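Local coordinates for protein alpha-galacturonidase (Bacillus subtilis, PDB 3FEF) that hydrolyses alpha-1,4-linked galacturonides such as di-galacturonate, releasing alpha-D-galacturonate, with NAD(+) and a manganese ion as cofactors, at residues N144-N147 against V151-R154. Numbering follows the deposited sequence.
Sequences NYTN and VCTR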
# COMPACT_ATOMS: atom_id res chain seq x y z
N ASN A 144 6.07 -26.97 6.48
CA ASN A 144 5.11 -27.74 5.69
C ASN A 144 5.70 -28.25 4.37
O ASN A 144 6.31 -27.51 3.61
CB ASN A 144 3.86 -26.90 5.42
CG ASN A 144 2.82 -27.64 4.60
OD1 ASN A 144 2.56 -28.82 4.82
ND2 ASN A 144 2.24 -26.96 3.63
N TYR A 145 5.47 -29.53 4.11
CA TYR A 145 5.92 -30.18 2.90
C TYR A 145 4.74 -30.62 2.05
O TYR A 145 4.93 -31.10 0.92
CB TYR A 145 6.72 -31.44 3.25
CG TYR A 145 8.10 -31.18 3.75
CD1 TYR A 145 9.09 -30.70 2.88
CD2 TYR A 145 8.45 -31.42 5.06
CE1 TYR A 145 10.37 -30.46 3.32
CE2 TYR A 145 9.73 -31.18 5.52
CZ TYR A 145 10.68 -30.69 4.64
OH TYR A 145 11.96 -30.47 5.07
N THR A 146 3.53 -30.48 2.58
CA THR A 146 2.33 -30.99 1.92
C THR A 146 1.86 -30.11 0.75
O THR A 146 1.94 -28.89 0.83
CB THR A 146 1.15 -31.09 2.91
OG1 THR A 146 1.54 -31.80 4.09
CG2 THR A 146 -0.02 -31.78 2.25
N ASN A 147 1.35 -30.73 -0.31
CA ASN A 147 0.71 -30.03 -1.42
C ASN A 147 -0.82 -30.14 -1.32
O ASN A 147 -1.33 -31.15 -0.83
CB ASN A 147 1.17 -30.65 -2.73
CG ASN A 147 2.63 -30.41 -2.99
OD1 ASN A 147 3.13 -29.31 -2.80
ND2 ASN A 147 3.34 -31.44 -3.43
N VAL A 151 -2.05 -23.21 -0.72
CA VAL A 151 -3.29 -23.26 0.02
C VAL A 151 -3.09 -23.73 1.46
O VAL A 151 -3.56 -23.09 2.38
CB VAL A 151 -4.33 -24.16 -0.69
CG1 VAL A 151 -5.51 -24.46 0.26
CG2 VAL A 151 -4.81 -23.48 -2.02
N CYS A 152 -2.39 -24.85 1.65
CA CYS A 152 -2.18 -25.39 2.99
C CYS A 152 -1.45 -24.40 3.85
O CYS A 152 -1.85 -24.11 4.98
CB CYS A 152 -1.33 -26.68 2.94
SG CYS A 152 -2.14 -28.01 2.08
N THR A 153 -0.36 -23.87 3.33
CA THR A 153 0.40 -22.94 4.12
C THR A 153 -0.45 -21.71 4.44
O THR A 153 -0.37 -21.16 5.53
CB THR A 153 1.70 -22.56 3.40
OG1 THR A 153 2.36 -23.78 3.01
CG2 THR A 153 2.60 -21.77 4.30
N ARG A 154 -1.27 -21.28 3.48
CA ARG A 154 -2.05 -20.08 3.69
C ARG A 154 -3.10 -20.30 4.77
O ARG A 154 -3.42 -19.38 5.51
CB ARG A 154 -2.75 -19.65 2.41
CG ARG A 154 -3.57 -18.40 2.60
CD ARG A 154 -2.71 -17.13 2.77
NE ARG A 154 -3.60 -15.99 2.52
CZ ARG A 154 -4.03 -15.16 3.46
NH1 ARG A 154 -3.60 -15.26 4.71
NH2 ARG A 154 -4.88 -14.20 3.14
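Asn-144 reaches helix 149-159 with the nitrogen of its amide: ND2 donates to OG1 of Thr-153 over 3.2 Å, the N-H pointing nearly straight at the oxygen (163°) and the acceptor only 8° out of the amide plane. CB points toward the helix, and with CG anti to the backbone N (chi1 180°) the amide is carried out to meet it, ND2 also lying 3.6 Å from CB of Cys-152. The Thr-153 hydroxyl has a second partner in the carbonyl of Met-149, one turn back in the helix. The amide also serves its own chain: OD1 accepts from the backbone N of Thr-146 at 3.0 Å, which defines an Asx turn, although the donor sits well above the carbonyl plane, and ND2 adds a weak bond to the O of Thr-146. In this family 4 glycosidase the turn follows strand 141-144 of the parallel, Rossmann-type sheet, at the start of the loop before helix 149-159. With an alanine here in place of Asn-144, the N of Thr-146 and OG1 of Thr-153 would probably lose their shared partner, leaving the turn freer to shift against the helix. Farther along, SG of Cys-152 packs loosely on CG2 of Thr-146 (4.3 Å), while Phe-126 of helix 112-136 touches Asn-144, Thr-146 and Cys-152. The CB of Asn-147, which probably binds the substrate, points away from the helix; its nearest side-chain atom is about 4 Å from the magnesium ion bound by Cys-169 and His-206.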